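Local coordinates for protein succinate--CoA ligase subunit alpha (Campylobacter jejuni, PDB 6MEL) that is the alpha subunit of a succinate--CoA ligase, built from a Rossmann-like CoA-binding domain and a second, CoA-ligase domain, at residues A[68-73]-A[94-99]; A[88-93]-A[115-120]. All coordinates share one frame; numbering follows the deposited sequence.

Contact 1 (A[68-73]-A[94-99])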
ATOM      1  N   VAL A  68       6.992 -25.308  -8.812  1.00 43.14           N
ATOM      2  CA  VAL A  68       6.276 -24.366  -8.004  1.00 41.33           C
ATOM      3  C   VAL A  68       7.158 -23.998  -6.813  1.00 40.83           C
ATOM      4  O   VAL A  68       7.718 -24.866  -6.211  1.00 38.54           O
ATOM      5  CB  VAL A  68       4.912 -24.930  -7.568  1.00 42.50           C
ATOM      6  CG1 VAL A  68       4.154 -23.922  -6.740  1.00 42.41           C
ATOM      7  CG2 VAL A  68       4.094 -25.362  -8.782  1.00 44.77           C
ATOM      8  N   SER A  69       7.269 -22.702  -6.510  1.00 36.45           N
ATOM      9  CA  SER A  69       8.040 -22.248  -5.388  1.00 38.51           C
ATOM     10  C   SER A  69       7.176 -21.407  -4.449  1.00 38.91           C
ATOM     11  O   SER A  69       6.317 -20.590  -4.882  1.00 38.87           O
ATOM     12  CB  SER A  69       9.244 -21.463  -5.848  1.00 41.64           C
ATOM     13  OG  SER A  69      10.027 -21.082  -4.731  1.00 47.01           O
ATOM     14  N   LEU A  70       7.465 -21.537  -3.161  1.00 36.87           N
ATOM     15  CA  LEU A  70       6.806 -20.784  -2.085  1.00 37.33           C
ATOM     16  C   LEU A  70       7.891 -19.942  -1.401  1.00 36.37           C
ATOM     17  O   LEU A  70       8.888 -20.496  -0.856  1.00 35.54           O
ATOM     18  CB  LEU A  70       6.152 -21.774  -1.123  1.00 36.97           C
ATOM     19  CG  LEU A  70       5.568 -21.193   0.171  1.00 37.07           C
ATOM     20  CD1 LEU A  70       4.511 -20.143  -0.084  1.00 37.03           C
ATOM     21  CD2 LEU A  70       4.947 -22.311   0.984  1.00 39.11           C
ATOM     22  N   ILE A  71       7.726 -18.617  -1.451  1.00 34.81           N
ATOM     23  CA  ILE A  71       8.809 -17.676  -1.128  1.00 34.69           C
ATOM     24  C   ILE A  71       8.510 -16.913   0.164  1.00 36.22           C
ATOM     25  O   ILE A  71       7.526 -16.143   0.248  1.00 36.70           O
ATOM     26  CB  ILE A  71       9.040 -16.721  -2.303  1.00 35.23           C
ATOM     27  CG1 ILE A  71       9.370 -17.506  -3.580  1.00 35.50           C
ATOM     28  CG2 ILE A  71      10.093 -15.685  -1.940  1.00 35.61           C
ATOM     29  CD1 ILE A  71       9.734 -16.669  -4.762  1.00 36.17           C
ATOM     30  N   PHE A  72       9.394 -17.085   1.155  1.00 35.47           N
ATOM     31  CA  PHE A  72       9.284 -16.478   2.491  1.00 35.69           C
ATOM     32  C   PHE A  72      10.439 -15.518   2.792  1.00 37.84           C
ATOM     33  O   PHE A  72      10.512 -15.013   3.911  1.00 37.12           O
ATOM     34  CB  PHE A  72       9.324 -17.530   3.607  1.00 38.62           C
ATOM     35  CG  PHE A  72       8.038 -18.304   3.771  1.00 39.02           C
ATOM     36  CD1 PHE A  72       6.950 -17.719   4.407  1.00 40.33           C
ATOM     37  CD2 PHE A  72       7.922 -19.613   3.319  1.00 40.60           C
ATOM     38  CE1 PHE A  72       5.756 -18.421   4.572  1.00 40.83           C
ATOM     39  CE2 PHE A  72       6.724 -20.317   3.484  1.00 41.67           C
ATOM     40  CZ  PHE A  72       5.647 -19.715   4.093  1.00 39.38           C
ATOM     41  N   VAL A  73      11.287 -15.208   1.801  1.00 36.51           N
ATOM     42  CA  VAL A  73      12.489 -14.442   2.060  1.00 35.55           C
ATOM     43  C   VAL A  73      12.116 -13.011   2.457  1.00 36.20           C
ATOM     44  O   VAL A  73      11.043 -12.511   2.130  1.00 36.75           O
ATOM     45  CB  VAL A  73      13.442 -14.424   0.862  1.00 36.58           C
ATOM     46  CG1 VAL A  73      13.833 -15.830   0.433  1.00 36.83           C
ATOM     47  CG2 VAL A  73      12.849 -13.585  -0.291  1.00 38.21           C
ATOM     48  N   VAL A  94       4.777 -18.333  -5.396  1.00 36.22           N
ATOM     49  CA  VAL A  94       3.878 -17.805  -4.432  1.00 36.99           C
ATOM     50  C   VAL A  94       4.688 -16.982  -3.432  1.00 37.36           C
ATOM     51  O   VAL A  94       5.540 -17.518  -2.716  1.00 36.69           O
ATOM     52  CB  VAL A  94       3.103 -18.949  -3.749  1.00 36.33           C
ATOM     53  CG1 VAL A  94       2.127 -18.410  -2.737  1.00 37.07           C
ATOM     54  CG2 VAL A  94       2.389 -19.837  -4.751  1.00 36.55           C
ATOM     55  N   VAL A  95       4.434 -15.676  -3.365  1.00 34.59           N
ATOM     56  CA  VAL A  95       5.323 -14.791  -2.604  1.00 34.92           C
ATOM     57  C   VAL A  95       4.535 -14.198  -1.423  1.00 34.79           C
ATOM     58  O   VAL A  95       3.672 -13.367  -1.629  1.00 34.37           O
ATOM     59  CB  VAL A  95       5.912 -13.667  -3.486  1.00 35.35           C
ATOM     60  CG1 VAL A  95       6.882 -12.806  -2.704  1.00 37.04           C
ATOM     61  CG2 VAL A  95       6.553 -14.193  -4.757  1.00 37.71           C
ATOM     62  N   ILE A  96       4.907 -14.571  -0.206  1.00 33.67           N
ATOM     63  CA  ILE A  96       4.176 -14.199   0.990  1.00 35.24           C
ATOM     64  C   ILE A  96       4.547 -12.800   1.473  1.00 36.76           C
ATOM     65  O   ILE A  96       3.652 -12.050   1.886  1.00 35.07           O
ATOM     66  CB  ILE A  96       4.421 -15.228   2.108  1.00 36.73           C
ATOM     67  CG1 ILE A  96       4.034 -16.644   1.660  1.00 36.97           C
ATOM     68  CG2 ILE A  96       3.716 -14.816   3.389  1.00 36.05           C
ATOM     69  CD1 ILE A  96       2.634 -16.775   1.093  1.00 36.42           C
ATOM     70  N   THR A  97       5.844 -12.478   1.437  1.00 35.03           N
ATOM     71  CA  THR A  97       6.456 -11.382   2.180  1.00 35.32           C
ATOM     72  C   THR A  97       5.838 -10.026   1.797  1.00 36.15           C
ATOM     73  O   THR A  97       5.525  -9.759   0.628  1.00 32.63           O
ATOM     74  CB  THR A  97       7.957 -11.351   1.873  1.00 37.75           C
ATOM     75  OG1 THR A  97       8.420 -12.685   2.114  1.00 36.39           O
ATOM     76  CG2 THR A  97       8.743 -10.336   2.675  1.00 38.79           C
ATOM     77  N   GLU A  98       5.643  -9.200   2.827  1.00 34.12           N
ATOM     78  CA  GLU A  98       5.179  -7.824   2.726  1.00 38.51           C
ATOM     79  C   GLU A  98       6.398  -6.872   2.709  1.00 35.23           C
ATOM     80  O   GLU A  98       7.477  -7.241   3.130  1.00 33.66           O
ATOM     81  CB  GLU A  98       4.264  -7.495   3.919  1.00 39.42           C
ATOM     82  CG  GLU A  98       3.579  -6.116   3.799  1.00 43.47           C
ATOM     83  CD  GLU A  98       2.357  -5.873   4.705  1.00 49.12           C
ATOM     84  OE1 GLU A  98       2.352  -6.529   5.776  1.00 44.64           O
ATOM     85  OE2 GLU A  98       1.404  -5.043   4.325  1.00 42.28           O
ATOM     86  N   HIS A  99       6.173  -5.639   2.237  1.00 32.94           N
ATOM     87  CA  HIS A  99       7.108  -4.495   2.259  1.00 33.98           C
ATOM     88  C   HIS A  99       8.192  -4.630   1.189  1.00 33.43           C
ATOM     89  O   HIS A  99       9.264  -4.027   1.318  1.00 32.63           O
ATOM     90  CB  HIS A  99       7.669  -4.227   3.680  1.00 37.10           C
ATOM     91  CG  HIS A  99       6.627  -4.024   4.715  1.00 39.80           C
ATOM     92  ND1 HIS A  99       5.592  -3.093   4.558  1.00 44.81           N
ATOM     93  CD2 HIS A  99       6.391  -4.670   5.884  1.00 40.32           C
ATOM     94  CE1 HIS A  99       4.802  -3.132   5.613  1.00 42.04           C
ATOM     95  NE2 HIS A  99       5.242  -4.126   6.417  1.00 43.05           N
TER
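The hydroxyl of Thr97 gives its proton to the backbone carbonyl of Val73, OG1 to O 2.6 Å, the shortest polar bond between 68-73 and 94-99. It arrives bent (C=O...OG1 angle 148°) and tilted out of the carbonyl plane. With OG1 beside the backbone N of Thr97 and anti to its carbonyl carbon (chi1 -52°), the hydroxyl faces Val73, and the methyl CG2 lies against the same oxygen. This bond ties together the two loops that leave the strands. Before them the backbones run parallel, Leu70 paired with Val94 and Ile71 with Val95, in an alternating ladder. Val94 N reaches Ser69 O almost straight (174° at the hydrogen), Ile71 N returns to Val94 O at 2.8 Å, and Ile96 N closes the series on Ile71 O at 3.1 Å. The last bond carries the pairing one residue past strand 92-95. On one face of the sheet Leu70 CD1 touches Val94 CG1 and, at 3.9 Å, Ile96 CG1, the Leu70 and Ile96 side chains crossing at a slant. Phe72 starts away from 94-99, yet its ring swings back to lie alongside Ile96, CE1 3.8 Å from CG1. On the other face the Ile71 and Val95 side chains rise together from the sheet, Ile71 CD1 4.0 Å from Val95 CG2. The OG of Ser69 bonds to Gln14 on strand 10-14, the neighbour of 68-71 across from 92-95. The pairing is the sheet part of a beta-alpha-beta crossover of a Rossmann-like domain: helix 78-87 links the strands and covers Val95 and Thr97 through Val78, while on the other face Phe72 packs against Ala21 and His24 of helix 19-31.

Contact 2 (A[88-93]-A[115-120])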
ATOM      1  N   ALA A  88      15.431 -20.118 -13.145  1.00 42.14           N
ATOM      2  CA  ALA A  88      15.623 -21.580 -13.018  1.00 42.21           C
ATOM      3  C   ALA A  88      14.519 -22.395 -13.709  1.00 42.77           C
ATOM      4  O   ALA A  88      14.595 -23.610 -13.694  1.00 44.00           O
ATOM      5  CB  ALA A  88      15.631 -21.950 -11.552  1.00 43.04           C
ATOM      6  N   GLY A  89      13.442 -21.763 -14.182  1.00 40.82           N
ATOM      7  CA  GLY A  89      12.336 -22.513 -14.837  1.00 41.30           C
ATOM      8  C   GLY A  89      11.124 -22.768 -13.931  1.00 43.61           C
ATOM      9  O   GLY A  89      10.195 -23.488 -14.331  1.00 42.87           O
ATOM     10  N   ILE A  90      11.049 -22.136 -12.749  1.00 38.08           N
ATOM     11  CA  ILE A  90       9.804 -22.187 -11.969  1.00 37.79           C
ATOM     12  C   ILE A  90       8.638 -21.603 -12.778  1.00 38.46           C
ATOM     13  O   ILE A  90       8.805 -20.602 -13.440  1.00 38.04           O
ATOM     14  CB  ILE A  90       9.979 -21.481 -10.616  1.00 38.98           C
ATOM     15  CG1 ILE A  90      11.051 -22.177  -9.778  1.00 39.28           C
ATOM     16  CG2 ILE A  90       8.654 -21.383  -9.872  1.00 38.26           C
ATOM     17  CD1 ILE A  90      10.692 -23.610  -9.366  1.00 41.62           C
ATOM     18  N   LYS A  91       7.455 -22.240 -12.688  1.00 38.46           N
ATOM     19  CA  LYS A  91       6.275 -21.834 -13.452  1.00 41.17           C
ATOM     20  C   LYS A  91       5.271 -21.037 -12.610  1.00 37.80           C
ATOM     21  O   LYS A  91       4.511 -20.275 -13.151  1.00 37.56           O
ATOM     22  CB  LYS A  91       5.605 -23.055 -14.075  1.00 46.48           C
ATOM     23  CG  LYS A  91       6.469 -23.740 -15.139  1.00 54.51           C
ATOM     24  CD  LYS A  91       7.043 -22.792 -16.180  1.00 61.57           C
ATOM     25  CE  LYS A  91       8.196 -23.375 -16.986  1.00 68.36           C
ATOM     26  NZ  LYS A  91       9.099 -22.305 -17.492  1.00 72.40           N
ATOM     27  N   LEU A  92       5.325 -21.170 -11.298  1.00 35.01           N
ATOM     28  CA  LEU A  92       4.432 -20.497 -10.367  1.00 37.44           C
ATOM     29  C   LEU A  92       5.226 -20.223  -9.078  1.00 36.93           C
ATOM     30  O   LEU A  92       5.763 -21.131  -8.476  1.00 38.14           O
ATOM     31  CB  LEU A  92       3.199 -21.367 -10.067  1.00 37.01           C
ATOM     32  CG  LEU A  92       2.215 -20.731  -9.072  1.00 38.19           C
ATOM     33  CD1 LEU A  92       1.562 -19.485  -9.668  1.00 37.14           C
ATOM     34  CD2 LEU A  92       1.120 -21.699  -8.641  1.00 40.00           C
ATOM     35  N   ALA A  93       5.333 -18.948  -8.707  1.00 36.99           N
ATOM     36  CA  ALA A  93       5.973 -18.517  -7.479  1.00 36.37           C
ATOM     37  C   ALA A  93       4.941 -17.815  -6.610  1.00 36.55           C
ATOM     38  O   ALA A  93       4.335 -16.825  -7.038  1.00 35.51           O
ATOM     39  CB  ALA A  93       7.129 -17.595  -7.782  1.00 37.08           C
ATOM     40  N   LYS A 115       9.984 -14.997 -18.875  1.00 36.88           N
ATOM     41  CA  LYS A 115      10.331 -16.433 -18.740  1.00 40.86           C
ATOM     42  C   LYS A 115       9.090 -17.341 -18.689  1.00 42.76           C
ATOM     43  O   LYS A 115       9.244 -18.538 -18.652  1.00 40.72           O
ATOM     44  CB  LYS A 115      11.183 -16.645 -17.486  1.00 39.94           C
ATOM     45  CG  LYS A 115      12.457 -15.802 -17.466  1.00 41.31           C
ATOM     46  CD  LYS A 115      13.383 -16.033 -18.639  1.00 43.35           C
ATOM     47  CE  LYS A 115      13.746 -17.503 -18.776  1.00 45.74           C
ATOM     48  NZ  LYS A 115      14.728 -17.662 -19.862  1.00 52.63           N
ATOM     49  N   GLY A 116       7.876 -16.779 -18.643  1.00 40.34           N
ATOM     50  CA  GLY A 116       6.631 -17.589 -18.519  1.00 40.87           C
ATOM     51  C   GLY A 116       6.343 -18.038 -17.087  1.00 41.88           C
ATOM     52  O   GLY A 116       5.674 -18.998 -16.900  1.00 43.79           O
ATOM     53  N   MET A 117       6.877 -17.363 -16.063  1.00 39.31           N
ATOM     54  CA  MET A 117       6.567 -17.709 -14.670  1.00 38.35           C
ATOM     55  C   MET A 117       5.407 -16.835 -14.197  1.00 38.99           C
ATOM     56  O   MET A 117       5.456 -15.634 -14.307  1.00 38.50           O
ATOM     57  CB  MET A 117       7.749 -17.465 -13.720  1.00 39.74           C
ATOM     58  CG  MET A 117       7.509 -17.966 -12.317  1.00 36.57           C
ATOM     59  SD  MET A 117       8.989 -17.826 -11.283  1.00 36.74           S
ATOM     60  CE  MET A 117       8.806 -16.089 -10.878  1.00 35.32           C
ATOM     61  N   LYS A 118       4.381 -17.453 -13.611  1.00 39.48           N
ATOM     62  CA  LYS A 118       3.323 -16.699 -12.974  1.00 38.90           C
ATOM     63  C   LYS A 118       3.675 -16.463 -11.520  1.00 36.83           C
ATOM     64  O   LYS A 118       4.371 -17.276 -10.894  1.00 36.49           O
ATOM     65  CB  LYS A 118       2.030 -17.501 -13.072  1.00 43.12           C
ATOM     66  CG  LYS A 118       1.598 -17.877 -14.488  1.00 46.36           C
ATOM     67  CD  LYS A 118       0.649 -19.088 -14.354  1.00 52.68           C
ATOM     68  CE  LYS A 118      -0.500 -19.133 -15.329  1.00 61.71           C
ATOM     69  NZ  LYS A 118      -0.130 -19.921 -16.521  1.00 67.35           N
ATOM     70  N   ILE A 119       3.146 -15.379 -10.973  1.00 34.46           N
ATOM     71  CA  ILE A 119       3.356 -15.012  -9.576  1.00 32.87           C
ATOM     72  C   ILE A 119       2.003 -14.908  -8.879  1.00 33.10           C
ATOM     73  O   ILE A 119       1.012 -14.433  -9.457  1.00 36.35           O
ATOM     74  CB  ILE A 119       4.104 -13.664  -9.509  1.00 33.62           C
ATOM     75  CG1 ILE A 119       5.519 -13.729 -10.079  1.00 34.04           C
ATOM     76  CG2 ILE A 119       4.101 -13.102  -8.097  1.00 33.84           C
ATOM     77  CD1 ILE A 119       6.043 -12.384 -10.534  1.00 34.38           C
ATOM     78  N   ILE A 120       1.977 -15.327  -7.618  1.00 33.52           N
ATOM     79  CA  ILE A 120       0.900 -15.039  -6.684  1.00 33.75           C
ATOM     80  C   ILE A 120       1.511 -14.243  -5.543  1.00 33.41           C
ATOM     81  O   ILE A 120       2.393 -14.708  -4.862  1.00 34.40           O
ATOM     82  CB  ILE A 120       0.224 -16.325  -6.182  1.00 34.33           C
ATOM     83  CG1 ILE A 120      -0.493 -17.046  -7.330  1.00 37.75           C
ATOM     84  CG2 ILE A 120      -0.699 -16.060  -5.017  1.00 34.80           C
ATOM     85  CD1 ILE A 120      -0.953 -18.452  -6.981  1.00 39.73           C
TER
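Met117 fills the close-packed side of the contact, its extended chain running beside Ile90 in the same direction. CG presses on the carbonyl oxygen of Ile90 at 3.1 Å, and SD lies against Ile90 CG2. With CG anti to the backbone N (chi1 -173°) and a bend only at chi3 (81°), the chain carries its terminal CE to Ala93 CB, 3.8 Å away. The Met117 side chain also packs on Val82, Ala85 and Ala86 of helix 78-87. Three backbone bonds join the parallel strands: Lys118 N to Lys91 O, Ala93 N to Lys118 O, and Ile120 N to Ala93 O at 2.9 Å. The first comes from well above the carbonyl plane. Here a second beta-alpha-beta crossover closes, strand 92-95 passing through helix 102-115 to strand 118-120, the last of its sheet within the chain. Both preceding helices end in Schellman motifs, with Gly89 and Gly116 at positive phi. On the face opposite Ala93, Leu92 CD1 meets Ile120 CD1 at 3.8 Å and also lies near Lys118 CB. The packing thins towards the exposed lysines. Lys91 bends back over Gly116, CD 4.1 Å from its O, and Lys91 NZ stays 3.9 Å from Lys115 O, while the chain of Lys118 leads away from 88-93 into an exposed position.

Contacts 1 and 2 are neighbouring steps of one sheet, their centres about 12 Å apart, and both use strand 92-95: contact 1 pairs one of its edges with 68-71, contact 2 the other with 118-120. Their segments alternate along the chain, 68-73, 88-93, 94-99, 115-120, because helices 78-87 and 102-115 make successive crossovers. Each ladder runs on into the other contact's segment through a probable hydrogen bond, Ser69 N to Leu92 O (2.9 Å) for the first and Val95 N to Ile120 O (2.7 Å) for the second. Together they carry the Rossmann-like sheet from strand 10-14 to 118-120, one of its two outermost strands within the chain.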